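Local coordinates for dihydrodipicolinate synthase (Bacillus clausii KSM-K16, PDB 3E96), which probably catalyses the formation of 4-hydroxy-tetrahydrodipicolinate from pyruvate and aspartate semialdehyde, at an active site carried by a TIM barrel, at residues K198-F203 against E228-N233; V142-P147 against L173-K178; N45-I50 against K222-L227; K265-M270 against Q291-L296. One frame throughout, in Å; residues are numbered along the deposited sequence.

Contacts 1, 2 and 3 hold outer helices of the TIM barrel against each other and against its strands and loops. Contact 4 joins two later helices, its nearest atoms about 8 Å from contact 3. Contacts 1 and 3 share helix 220-231 and have centres about 12 Å apart. They meet where M226 packs on A200 and P201. Contact 2, centred about 17 Å from contact 1, touches it through F176 and L173. In sequence, contact 2 falls between the segments of contact 3, contact 1 crosses contact 3, and contact 4 comes last. Contact 3 has 171 residues between its segments and packs the loop before the second strand on the helix after the eighth; the others have 20 to 25.

Contact 1: K198-F203 against E228-N233; sequences KWAPFF and EALRNN
P201 and L230 bring their CA atoms to 7.1 Å, the shortest CA spacing between the start of helix 200-206 and the end of helix 220-231. L230 carries the contact from its side. Its CG sits beside the backbone N (chi1 -72°), and this sends the isobutyl fork across the gap. The two methyls then divide the work. CD2 rests on the backbone and ring of P201, 4.0 Å from P201 CA and 4.4 Å from P201 CB. CD1 faces A200, 4.5 Å from A200 CB, and also lies 4.4 Å from A200 O. All of this is loose, apolar packing. No hydrogen bond crosses, and the three touching residues are buried. Just beyond L230 the helix ends in a Schellman motif. N233 takes a positive phi, and its backbone N bonds to L230 O at 3.1 Å.

The two helices follow the seventh and eighth strands of the TIM barrel, 190-193 and 210-213, so the contact joins neighbouring helices of the outer layer. Helix 235-252 closes over them. Its V238 touches both P201 and L230, and W242 adds to the packing on P201. On the barrel side, F203 reaches C193 of strand 190-193.

Contact 2: V142-P147 against L173-K178; sequences VYFKDP and LPRFAK
R175 reaches from helix 173-180 to P147 and F144, and its guanidinium meets the two differently. NH1 donates to P147 O at 2.8 Å, with an N-H...O angle of 159°. The oxygen lies at the edge of the guanidinium, close to its plane. The donor in turn comes in the carbonyl plane, on a lone pair, with a C=O...N angle of 116°. NH1 also sits 3.4 Å from P147 CA, with P147 CB a little farther off. The arginine chain bends at chi3 (71°), which swings its end round to the loop. NH2 lies near the plane of the F144 ring, at its edge, 4.4 Å from F144 CE2, and the two planes are nearly perpendicular. No ring stack or cation-pi contact results. F144 ends strand 140-144, right after Y143, the predicted proton donor/acceptor.

The guanidinium has further partners. NE forms a salt bridge with D151, and NH2 donates to I149 O. A leucine in place of R175 would probably leave P147 O, I149 O and D151 without their partner and let the loop after the strand move more freely. One charged group thus grips two loop carbonyls and a carboxylate, and the nearby D151 would probably help to offset its charge.

Contact 3: N45-I50 against K222-L227; sequences NGIDVI and KAVEML
G46 and V224 are the nearest pair across the contact, with CA atoms 6.7 Å apart. The loop passes the side of helix 220-231 here. G46 has a positive phi (98°). A CB at this position would be 3.1 Å from V224 CG2 and would also press on the carbonyl O of N45, so the lack of a side chain lets the loop come this close.

V224 does the touching for the helix, and it does so through one methyl. CG1 is anti to the backbone N (chi1 173°), and CG2, set beside that N, is turned to the loop. V224 CG2 lies 3.7 Å from N45 O, 4.3 Å from G46 CA and 3.9 Å from I47 CD1. These are van der Waals contacts, and no hydrogen bond crosses.

The loop leads from helix 32-43 into strand 49-50, the second strand of the TIM barrel. Helix 220-231 follows the eighth strand, 210-213. Strand 15-17 lies between these two in the closed sheet, and the contact thus spans the seam where the barrel's end meets its beginning.

I47 turns its end towards the helix, so that CD1 is the atom that meets V224. The two side chains cross obliquely. The same I47 side chain packs on I15 of strand 15-17 and on V216. A223 and L227 of the helix also rest on I15.

Contact 4: K265-M270 against Q291-L296; sequences KEAMEM and QLVTEL
M270 extends from helix 262-270 towards V293 and T294 of helix 287-299. Its CB leaves the backbone towards the other helix, and CG lies beside the backbone N (chi1 -83°). CB and CG span the gap without close contact to the opposite segment. SD is the first atom to touch. It lies 4.1 Å from V293 CG1 and 3.4 Å from T294 OG1. The chain then bends at chi3 (73°) and carries CE on to T294, where it meets OG1 at 3.1 Å, CB at 3.8 Å and CG2 at 3.9 Å. The methyl thus sits against the head of the threonine, and the two side chains cross at about a right angle. The CE to OG1 approach is tight. The hydroxyl's own hydrogen-bond partner is K290 O, one turn back in the same helix.

Both helices come after the eight-stranded barrel in the chain, in the helical C-terminal region of DapA-family proteins. The segment axes approach to 10.1 Å and cross at -54°.

A267 and V293 fill the position of closest backbone approach. V293 CG1 rests on A267, 3.9 Å from A267 CB. An alanine in place of M270 is likely to open a gap beside V293 and T294, which would lose their packing on the thioether. V293 also touches L251 of helix 235-252, and E266 ties the pair together through a salt bridge to K290.

Contact 1: K198-F203 against E228-N233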
loop_
_atom_site.group_PDB
_atom_site.type_symbol
_atom_site.label_atom_id
_atom_site.label_comp_id
_atom_site.label_asym_id
_atom_site.label_seq_id
_atom_site.Cartn_x
_atom_site.Cartn_y
_atom_site.Cartn_z
ATOM N N LYS B 198 3.779 -13.331 18.951
ATOM C CA LYS B 198 3.482 -12.443 20.074
ATOM C C LYS B 198 1.987 -12.474 20.387
ATOM O O LYS B 198 1.579 -12.411 21.545
ATOM C CB LYS B 198 3.903 -11.001 19.761
ATOM C CG LYS B 198 3.506 -9.996 20.850
ATOM C CD LYS B 198 4.033 -8.597 20.563
ATOM C CE LYS B 198 3.566 -7.608 21.626
ATOM N NZ LYS B 198 3.996 -6.212 21.332
ATOM N N TRP B 199 1.172 -12.591 19.347
ATOM C CA TRP B 199 -0.274 -12.585 19.524
ATOM C C TRP B 199 -0.976 -13.938 19.482
ATOM O O TRP B 199 -2.124 -14.057 19.915
ATOM C CB TRP B 199 -0.904 -11.650 18.481
ATOM C CG TRP B 199 -0.516 -10.221 18.695
ATOM C CD1 TRP B 199 0.569 -9.573 18.178
ATOM C CD2 TRP B 199 -1.177 -9.283 19.549
ATOM N NE1 TRP B 199 0.625 -8.284 18.664
ATOM C CE2 TRP B 199 -0.435 -8.082 19.507
ATOM C CE3 TRP B 199 -2.325 -9.342 20.350
ATOM C CZ2 TRP B 199 -0.804 -6.947 20.238
ATOM C CZ3 TRP B 199 -2.693 -8.213 21.077
ATOM C CH2 TRP B 199 -1.933 -7.032 21.014
ATOM N N ALA B 200 -0.286 -14.955 18.980
ATOM C CA ALA B 200 -0.862 -16.292 18.853
ATOM C C ALA B 200 -1.540 -16.870 20.099
ATOM O O ALA B 200 -2.628 -17.431 20.002
ATOM C CB ALA B 200 0.208 -17.270 18.340
ATOM N N PRO B 201 -0.910 -16.758 21.284
ATOM C CA PRO B 201 -1.563 -17.319 22.475
ATOM C C PRO B 201 -2.931 -16.700 22.766
ATOM O O PRO B 201 -3.879 -17.397 23.132
ATOM C CB PRO B 201 -0.553 -17.044 23.591
ATOM C CG PRO B 201 0.769 -17.048 22.862
ATOM C CD PRO B 201 0.445 -16.273 21.603
ATOM N N PHE B 202 -3.021 -15.388 22.602
ATOM C CA PHE B 202 -4.260 -14.663 22.851
ATOM C C PHE B 202 -5.324 -14.996 21.805
ATOM O O PHE B 202 -6.490 -15.217 22.140
ATOM C CB PHE B 202 -3.955 -13.169 22.874
ATOM C CG PHE B 202 -2.849 -12.803 23.831
ATOM C CD1 PHE B 202 -3.096 -12.709 25.200
ATOM C CD2 PHE B 202 -1.549 -12.605 23.367
ATOM C CE1 PHE B 202 -2.068 -12.427 26.099
ATOM C CE2 PHE B 202 -0.504 -12.322 24.259
ATOM C CZ PHE B 202 -0.763 -12.233 25.628
ATOM N N PHE B 203 -4.927 -15.028 20.538
ATOM C CA PHE B 203 -5.859 -15.372 19.470
ATOM C C PHE B 203 -6.318 -16.817 19.640
ATOM O O PHE B 203 -7.486 -17.132 19.417
ATOM C CB PHE B 203 -5.195 -15.235 18.093
ATOM C CG PHE B 203 -5.239 -13.852 17.522
ATOM C CD1 PHE B 203 -4.607 -12.795 18.168
ATOM C CD2 PHE B 203 -5.900 -13.609 16.315
ATOM C CE1 PHE B 203 -4.627 -11.509 17.621
ATOM C CE2 PHE B 203 -5.928 -12.331 15.757
ATOM C CZ PHE B 203 -5.290 -11.276 16.413
ATOM N N GLU B 228 2.659 -26.658 19.376
ATOM C CA GLU B 228 2.399 -27.886 20.116
ATOM C C GLU B 228 1.889 -27.595 21.526
ATOM O O GLU B 228 0.961 -28.252 21.997
ATOM C CB GLU B 228 3.660 -28.745 20.158
ATOM C CG GLU B 228 4.215 -29.017 18.765
ATOM C CD GLU B 228 5.267 -30.102 18.743
ATOM O OE1 GLU B 228 6.154 -30.091 19.620
ATOM O OE2 GLU B 228 5.211 -30.960 17.835
ATOM N N ALA B 229 2.482 -26.605 22.188
ATOM C CA ALA B 229 2.062 -26.237 23.536
ATOM C C ALA B 229 0.608 -25.771 23.513
ATOM O O ALA B 229 -0.189 -26.153 24.369
ATOM C CB ALA B 229 2.963 -25.127 24.090
ATOM N N LEU B 230 0.265 -24.947 22.527
ATOM C CA LEU B 230 -1.100 -24.445 22.406
ATOM C C LEU B 230 -2.076 -25.594 22.162
ATOM O O LEU B 230 -3.130 -25.671 22.789
ATOM C CB LEU B 230 -1.195 -23.435 21.256
ATOM C CG LEU B 230 -0.537 -22.067 21.483
ATOM C CD1 LEU B 230 -0.498 -21.278 20.178
ATOM C CD2 LEU B 230 -1.320 -21.298 22.543
ATOM N N ARG B 231 -1.720 -26.483 21.241
ATOM C CA ARG B 231 -2.572 -27.620 20.918
ATOM C C ARG B 231 -2.758 -28.555 22.111
ATOM O O ARG B 231 -3.817 -29.158 22.266
ATOM C CB ARG B 231 -1.989 -28.396 19.734
ATOM C CG ARG B 231 -2.211 -27.730 18.380
ATOM C CD ARG B 231 -1.511 -28.502 17.280
ATOM N NE ARG B 231 -1.909 -28.067 15.944
ATOM C CZ ARG B 231 -1.389 -28.555 14.823
ATOM N NH1 ARG B 231 -0.451 -29.488 14.879
ATOM N NH2 ARG B 231 -1.814 -28.121 13.643
ATOM N N ASN B 232 -1.733 -28.676 22.949
ATOM C CA ASN B 232 -1.818 -29.549 24.118
ATOM C C ASN B 232 -2.426 -28.842 25.319
ATOM O O ASN B 232 -2.593 -29.444 26.380
ATOM C CB ASN B 232 -0.433 -30.066 24.510
ATOM C CG ASN B 232 0.191 -30.932 23.442
ATOM O OD1 ASN B 232 -0.502 -31.674 22.749
ATOM N ND2 ASN B 232 1.509 -30.856 23.313
ATOM N N ASN B 233 -2.753 -27.566 25.155
ATOM C CA ASN B 233 -3.324 -26.785 26.244
ATOM C C ASN B 233 -2.379 -26.769 27.438
ATOM O O ASN B 233 -2.811 -26.764 28.592
ATOM C CB ASN B 233 -4.681 -27.355 26.655
ATOM C CG ASN B 233 -5.721 -27.211 25.564
ATOM O OD1 ASN B 233 -6.040 -26.099 25.143
ATOM N ND2 ASN B 233 -6.252 -28.333 25.096
#

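Contact 2: V142-P147 against L173-K178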
loop_
_atom_site.group_PDB
_atom_site.type_symbol
_atom_site.label_atom_id
_atom_site.label_comp_id
_atom_site.label_asym_id
_atom_site.label_seq_id
_atom_site.Cartn_x
_atom_site.Cartn_y
_atom_site.Cartn_z
ATOM N N VAL B 142 -7.858 -14.706 2.911
ATOM C CA VAL B 142 -7.799 -13.254 2.839
ATOM C C VAL B 142 -7.037 -12.743 4.058
ATOM O O VAL B 142 -7.167 -13.295 5.158
ATOM C CB VAL B 142 -9.208 -12.610 2.819
ATOM C CG1 VAL B 142 -9.992 -13.099 1.599
ATOM C CG2 VAL B 142 -9.946 -12.934 4.097
ATOM N N TYR B 143 -6.220 -11.713 3.850
ATOM C CA TYR B 143 -5.449 -11.102 4.927
ATOM C C TYR B 143 -6.242 -9.850 5.294
ATOM O O TYR B 143 -6.268 -8.874 4.545
ATOM C CB TYR B 143 -4.044 -10.716 4.449
ATOM C CG TYR B 143 -3.075 -10.502 5.594
ATOM C CD1 TYR B 143 -2.450 -11.587 6.215
ATOM C CD2 TYR B 143 -2.815 -9.225 6.085
ATOM C CE1 TYR B 143 -1.588 -11.403 7.300
ATOM C CE2 TYR B 143 -1.958 -9.029 7.167
ATOM C CZ TYR B 143 -1.349 -10.120 7.770
ATOM O OH TYR B 143 -0.506 -9.930 8.844
ATOM N N PHE B 144 -6.886 -9.896 6.454
ATOM C CA PHE B 144 -7.755 -8.824 6.941
ATOM C C PHE B 144 -7.029 -8.046 8.041
ATOM O O PHE B 144 -6.888 -8.543 9.158
ATOM C CB PHE B 144 -9.024 -9.479 7.494
ATOM C CG PHE B 144 -10.213 -8.572 7.560
ATOM C CD1 PHE B 144 -10.905 -8.227 6.405
ATOM C CD2 PHE B 144 -10.657 -8.085 8.783
ATOM C CE1 PHE B 144 -12.030 -7.409 6.466
ATOM C CE2 PHE B 144 -11.777 -7.265 8.860
ATOM C CZ PHE B 144 -12.468 -6.926 7.693
ATOM N N LYS B 145 -6.588 -6.826 7.738
ATOM C CA LYS B 145 -5.831 -6.057 8.720
ATOM C C LYS B 145 -6.179 -4.591 8.952
ATOM O O LYS B 145 -5.494 -3.924 9.726
ATOM C CB LYS B 145 -4.342 -6.137 8.381
ATOM C CG LYS B 145 -3.952 -5.366 7.130
ATOM C CD LYS B 145 -2.438 -5.336 6.993
ATOM C CE LYS B 145 -1.984 -4.403 5.895
ATOM N NZ LYS B 145 -0.490 -4.310 5.875
ATOM N N ASP B 146 -7.215 -4.078 8.301
ATOM C CA ASP B 146 -7.597 -2.676 8.480
ATOM C C ASP B 146 -8.733 -2.530 9.504
ATOM O O ASP B 146 -9.874 -2.899 9.239
ATOM C CB ASP B 146 -8.031 -2.068 7.137
ATOM C CG ASP B 146 -8.259 -0.573 7.224
ATOM O OD1 ASP B 146 -8.287 -0.037 8.351
ATOM O OD2 ASP B 146 -8.417 0.068 6.164
ATOM N N PRO B 147 -8.432 -1.976 10.689
ATOM C CA PRO B 147 -9.465 -1.809 11.715
ATOM C C PRO B 147 -10.628 -0.925 11.291
ATOM O O PRO B 147 -11.711 -1.001 11.869
ATOM C CB PRO B 147 -8.693 -1.213 12.890
ATOM C CG PRO B 147 -7.629 -0.410 12.207
ATOM C CD PRO B 147 -7.168 -1.344 11.110
ATOM N N LEU B 173 -8.764 -8.294 20.256
ATOM C CA LEU B 173 -9.304 -9.579 20.689
ATOM C C LEU B 173 -10.830 -9.661 20.768
ATOM O O LEU B 173 -11.413 -10.649 20.322
ATOM C CB LEU B 173 -8.657 -10.005 22.014
ATOM C CG LEU B 173 -7.227 -10.569 21.902
ATOM C CD1 LEU B 173 -7.234 -11.846 21.079
ATOM C CD2 LEU B 173 -6.305 -9.552 21.264
ATOM N N PRO B 174 -11.500 -8.647 21.346
ATOM C CA PRO B 174 -12.965 -8.744 21.400
ATOM C C PRO B 174 -13.550 -8.834 19.992
ATOM O O PRO B 174 -14.490 -9.590 19.753
ATOM C CB PRO B 174 -13.373 -7.459 22.122
ATOM C CG PRO B 174 -12.222 -7.250 23.068
ATOM C CD PRO B 174 -11.023 -7.514 22.163
ATOM N N ARG B 175 -12.992 -8.067 19.055
ATOM C CA ARG B 175 -13.475 -8.110 17.676
ATOM C C ARG B 175 -13.263 -9.491 17.075
ATOM O O ARG B 175 -14.164 -10.058 16.455
ATOM C CB ARG B 175 -12.750 -7.090 16.794
ATOM C CG ARG B 175 -13.326 -5.694 16.827
ATOM C CD ARG B 175 -12.598 -4.786 15.834
ATOM N NE ARG B 175 -12.897 -5.097 14.433
ATOM C CZ ARG B 175 -12.597 -4.287 13.419
ATOM N NH1 ARG B 175 -11.988 -3.131 13.656
ATOM N NH2 ARG B 175 -12.932 -4.607 12.176
ATOM N N PHE B 176 -12.059 -10.028 17.248
ATOM C CA PHE B 176 -11.741 -11.339 16.707
ATOM C C PHE B 176 -12.640 -12.423 17.303
ATOM O O PHE B 176 -13.214 -13.233 16.574
ATOM C CB PHE B 176 -10.265 -11.683 16.958
ATOM C CG PHE B 176 -9.886 -13.070 16.517
ATOM C CD1 PHE B 176 -9.943 -13.427 15.173
ATOM C CD2 PHE B 176 -9.542 -14.038 17.452
ATOM C CE1 PHE B 176 -9.669 -14.733 14.771
ATOM C CE2 PHE B 176 -9.267 -15.345 17.064
ATOM C CZ PHE B 176 -9.332 -15.695 15.719
ATOM N N ALA B 177 -12.780 -12.429 18.626
ATOM C CA ALA B 177 -13.616 -13.436 19.279
ATOM C C ALA B 177 -15.060 -13.392 18.779
ATOM O O ALA B 177 -15.705 -14.436 18.628
ATOM C CB ALA B 177 -13.582 -13.246 20.793
ATOM N N LYS B 178 -15.563 -12.191 18.517
ATOM C CA LYS B 178 -16.932 -12.039 18.046
ATOM C C LYS B 178 -17.129 -12.479 16.594
ATOM O O LYS B 178 -18.109 -13.156 16.279
ATOM C CB LYS B 178 -17.395 -10.587 18.206
ATOM C CG LYS B 178 -18.846 -10.346 17.805
ATOM C CD LYS B 178 -19.813 -11.213 18.610
ATOM C CE LYS B 178 -21.245 -11.073 18.099
ATOM N NZ LYS B 178 -22.198 -11.924 18.873
#

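Contact 3: N45-I50 against K222-L227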
loop_
_atom_site.group_PDB
_atom_site.type_symbol
_atom_site.label_atom_id
_atom_site.label_comp_id
_atom_site.label_asym_id
_atom_site.label_seq_id
_atom_site.Cartn_x
_atom_site.Cartn_y
_atom_site.Cartn_z
ATOM N N ASN B 45 11.706 -28.663 8.873
ATOM C CA ASN B 45 11.704 -28.586 10.326
ATOM C C ASN B 45 10.333 -28.476 10.980
ATOM O O ASN B 45 10.176 -27.782 11.984
ATOM C CB ASN B 45 12.593 -27.433 10.799
ATOM C CG ASN B 45 14.059 -27.684 10.518
ATOM O OD1 ASN B 45 14.610 -27.201 9.528
ATOM N ND2 ASN B 45 14.700 -28.461 11.387
ATOM N N GLY B 46 9.343 -29.150 10.405
ATOM C CA GLY B 46 8.015 -29.141 10.991
ATOM C C GLY B 46 6.953 -28.201 10.456
ATOM O O GLY B 46 5.806 -28.280 10.899
ATOM N N ILE B 47 7.300 -27.315 9.526
ATOM C CA ILE B 47 6.311 -26.388 8.977
ATOM C C ILE B 47 5.681 -27.017 7.735
ATOM O O ILE B 47 6.386 -27.391 6.792
ATOM C CB ILE B 47 6.955 -25.031 8.617
ATOM C CG1 ILE B 47 7.795 -24.526 9.796
ATOM C CG2 ILE B 47 5.872 -24.013 8.284
ATOM C CD1 ILE B 47 7.039 -24.415 11.108
ATOM N N ASP B 48 4.354 -27.126 7.742
ATOM C CA ASP B 48 3.631 -27.762 6.646
ATOM C C ASP B 48 2.873 -26.835 5.701
ATOM O O ASP B 48 2.177 -27.302 4.798
ATOM C CB ASP B 48 2.672 -28.816 7.211
ATOM C CG ASP B 48 3.356 -29.751 8.202
ATOM O OD1 ASP B 48 4.505 -30.164 7.939
ATOM O OD2 ASP B 48 2.743 -30.075 9.240
ATOM N N VAL B 49 2.992 -25.530 5.920
ATOM C CA VAL B 49 2.352 -24.541 5.059
ATOM C C VAL B 49 3.373 -23.432 4.840
ATOM O O VAL B 49 3.916 -22.883 5.800
ATOM C CB VAL B 49 1.086 -23.928 5.707
ATOM C CG1 VAL B 49 0.496 -22.869 4.780
ATOM C CG2 VAL B 49 0.055 -25.016 5.983
ATOM N N ILE B 50 3.656 -23.122 3.580
ATOM C CA ILE B 50 4.611 -22.068 3.271
ATOM C C ILE B 50 3.900 -21.064 2.371
ATOM O O ILE B 50 3.120 -21.442 1.491
ATOM C CB ILE B 50 5.885 -22.640 2.603
ATOM C CG1 ILE B 50 6.952 -21.543 2.521
ATOM C CG2 ILE B 50 5.554 -23.229 1.235
ATOM C CD1 ILE B 50 8.332 -22.044 2.130
ATOM N N LYS B 222 11.210 -23.115 17.371
ATOM C CA LYS B 222 10.568 -22.304 18.404
ATOM C C LYS B 222 9.094 -22.112 18.079
ATOM O O LYS B 222 8.243 -22.135 18.971
ATOM C CB LYS B 222 11.244 -20.936 18.529
ATOM C CG LYS B 222 12.607 -20.973 19.199
ATOM C CD LYS B 222 13.161 -19.570 19.400
ATOM C CE LYS B 222 14.506 -19.605 20.121
ATOM N NZ LYS B 222 14.394 -20.197 21.486
ATOM N N ALA B 223 8.795 -21.917 16.797
ATOM C CA ALA B 223 7.420 -21.736 16.358
ATOM C C ALA B 223 6.666 -23.040 16.584
ATOM O O ALA B 223 5.528 -23.039 17.056
ATOM C CB ALA B 223 7.385 -21.353 14.880
ATOM N N VAL B 224 7.312 -24.155 16.250
ATOM C CA VAL B 224 6.701 -25.467 16.425
ATOM C C VAL B 224 6.401 -25.731 17.898
ATOM O O VAL B 224 5.361 -26.292 18.232
ATOM C CB VAL B 224 7.613 -26.596 15.877
ATOM C CG1 VAL B 224 7.027 -27.959 16.229
ATOM C CG2 VAL B 224 7.734 -26.470 14.363
ATOM N N GLU B 225 7.311 -25.324 18.777
ATOM C CA GLU B 225 7.105 -25.527 20.207
ATOM C C GLU B 225 5.850 -24.796 20.678
ATOM O O GLU B 225 5.088 -25.327 21.487
ATOM C CB GLU B 225 8.310 -25.025 21.007
ATOM C CG GLU B 225 9.624 -25.697 20.653
ATOM C CD GLU B 225 10.778 -25.199 21.505
ATOM O OE1 GLU B 225 11.948 -25.413 21.108
ATOM O OE2 GLU B 225 10.517 -24.601 22.573
ATOM N N MET B 226 5.634 -23.582 20.172
ATOM C CA MET B 226 4.459 -22.811 20.570
ATOM C C MET B 226 3.188 -23.485 20.080
ATOM O O MET B 226 2.213 -23.584 20.822
ATOM C CB MET B 226 4.512 -21.372 20.025
ATOM C CG MET B 226 3.282 -20.527 20.424
ATOM S SD MET B 226 3.316 -18.758 19.951
ATOM C CE MET B 226 4.264 -18.077 21.349
ATOM N N LEU B 227 3.194 -23.942 18.828
ATOM C CA LEU B 227 2.019 -24.598 18.263
ATOM C C LEU B 227 1.658 -25.847 19.056
ATOM O O LEU B 227 0.494 -26.073 19.374
ATOM C CB LEU B 227 2.258 -24.993 16.801
ATOM C CG LEU B 227 1.083 -25.714 16.125
ATOM C CD1 LEU B 227 -0.079 -24.742 15.926
ATOM C CD2 LEU B 227 1.526 -26.288 14.783
#

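Contact 4: K265-M270 against Q291-L296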
loop_
_atom_site.group_PDB
_atom_site.type_symbol
_atom_site.label_atom_id
_atom_site.label_comp_id
_atom_site.label_asym_id
_atom_site.label_seq_id
_atom_site.Cartn_x
_atom_site.Cartn_y
_atom_site.Cartn_z
ATOM N N LYS B 265 16.462 -10.788 8.589
ATOM C CA LYS B 265 17.617 -10.995 7.721
ATOM C C LYS B 265 18.967 -10.781 8.389
ATOM O O LYS B 265 19.904 -11.549 8.158
ATOM C CB LYS B 265 17.503 -10.120 6.467
ATOM C CG LYS B 265 16.426 -10.616 5.496
ATOM C CD LYS B 265 16.458 -9.892 4.154
ATOM C CE LYS B 265 15.449 -10.514 3.189
ATOM N NZ LYS B 265 15.318 -9.749 1.907
ATOM N N GLU B 266 19.084 -9.752 9.216
ATOM C CA GLU B 266 20.363 -9.518 9.876
ATOM C C GLU B 266 20.585 -10.537 10.990
ATOM O O GLU B 266 21.724 -10.878 11.308
ATOM C CB GLU B 266 20.447 -8.079 10.386
ATOM C CG GLU B 266 20.517 -7.086 9.229
ATOM C CD GLU B 266 21.100 -5.741 9.604
ATOM O OE1 GLU B 266 21.841 -5.661 10.610
ATOM O OE2 GLU B 266 20.831 -4.763 8.874
ATOM N N ALA B 267 19.499 -11.050 11.561
ATOM C CA ALA B 267 19.607 -12.069 12.601
ATOM C C ALA B 267 20.065 -13.378 11.943
ATOM O O ALA B 267 20.943 -14.076 12.468
ATOM C CB ALA B 267 18.261 -12.269 13.288
ATOM N N MET B 268 19.469 -13.702 10.794
ATOM C CA MET B 268 19.823 -14.916 10.049
ATOM C C MET B 268 21.306 -14.885 9.675
ATOM O O MET B 268 22.018 -15.883 9.840
ATOM C CB MET B 268 18.984 -15.049 8.760
ATOM C CG MET B 268 17.486 -15.328 8.967
ATOM S SD MET B 268 16.495 -15.387 7.437
ATOM C CE MET B 268 16.302 -13.719 7.096
ATOM N N GLU B 269 21.772 -13.743 9.170
ATOM C CA GLU B 269 23.173 -13.607 8.775
ATOM C C GLU B 269 24.108 -13.811 9.969
ATOM O O GLU B 269 25.175 -14.425 9.834
ATOM C CB GLU B 269 23.425 -12.234 8.143
ATOM C CG GLU B 269 22.888 -12.073 6.712
ATOM C CD GLU B 269 23.626 -12.925 5.689
ATOM O OE1 GLU B 269 24.837 -13.181 5.877
ATOM O OE2 GLU B 269 23.003 -13.323 4.679
ATOM N N MET B 270 23.719 -13.296 11.132
ATOM C CA MET B 270 24.533 -13.466 12.331
ATOM C C MET B 270 24.616 -14.947 12.705
ATOM O O MET B 270 25.608 -15.393 13.277
ATOM C CB MET B 270 23.955 -12.673 13.505
ATOM C CG MET B 270 24.353 -11.208 13.525
ATOM S SD MET B 270 23.930 -10.397 15.088
ATOM C CE MET B 270 25.129 -11.084 16.161
ATOM N N GLN B 291 23.075 -4.066 17.582
ATOM C CA GLN B 291 23.479 -4.478 18.923
ATOM C C GLN B 291 22.315 -5.164 19.634
ATOM O O GLN B 291 22.507 -6.144 20.356
ATOM C CB GLN B 291 23.936 -3.262 19.735
ATOM C CG GLN B 291 24.506 -3.601 21.106
ATOM C CD GLN B 291 25.869 -4.268 21.025
ATOM O OE1 GLN B 291 26.022 -5.330 20.421
ATOM N NE2 GLN B 291 26.870 -3.640 21.632
ATOM N N LEU B 292 21.104 -4.655 19.429
ATOM C CA LEU B 292 19.933 -5.253 20.057
ATOM C C LEU B 292 19.683 -6.658 19.505
ATOM O O LEU B 292 19.247 -7.543 20.236
ATOM C CB LEU B 292 18.694 -4.375 19.837
ATOM C CG LEU B 292 18.707 -3.000 20.510
ATOM C CD1 LEU B 292 17.473 -2.208 20.092
ATOM C CD2 LEU B 292 18.748 -3.174 22.024
ATOM N N VAL B 293 19.952 -6.862 18.217
ATOM C CA VAL B 293 19.761 -8.182 17.611
ATOM C C VAL B 293 20.809 -9.132 18.195
ATOM O O VAL B 293 20.523 -10.293 18.498
ATOM C CB VAL B 293 19.929 -8.138 16.070
ATOM C CG1 VAL B 293 19.936 -9.564 15.499
ATOM C CG2 VAL B 293 18.791 -7.339 15.444
ATOM N N THR B 294 22.025 -8.623 18.348
ATOM C CA THR B 294 23.118 -9.409 18.906
ATOM C C THR B 294 22.781 -9.847 20.327
ATOM O O THR B 294 22.877 -11.028 20.662
ATOM C CB THR B 294 24.426 -8.589 18.923
ATOM O OG1 THR B 294 24.820 -8.305 17.578
ATOM C CG2 THR B 294 25.544 -9.357 19.631
ATOM N N GLU B 295 22.365 -8.895 21.159
ATOM C CA GLU B 295 22.026 -9.196 22.545
ATOM C C GLU B 295 20.862 -10.175 22.637
ATOM O O GLU B 295 20.786 -10.972 23.571
ATOM C CB GLU B 295 21.682 -7.909 23.300
ATOM C CG GLU B 295 22.721 -6.811 23.129
ATOM C CD GLU B 295 22.426 -5.578 23.962
ATOM O OE1 GLU B 295 21.235 -5.225 24.114
ATOM O OE2 GLU B 295 23.388 -4.952 24.454
ATOM N N LEU B 296 19.956 -10.119 21.667
ATOM C CA LEU B 296 18.804 -11.014 21.665
ATOM C C LEU B 296 19.242 -12.442 21.328
ATOM O O LEU B 296 18.809 -13.406 21.968
ATOM C CB LEU B 296 17.771 -10.526 20.647
ATOM C CG LEU B 296 16.330 -11.008 20.807
ATOM C CD1 LEU B 296 15.768 -10.521 22.132
ATOM C CD2 LEU B 296 15.489 -10.468 19.664
#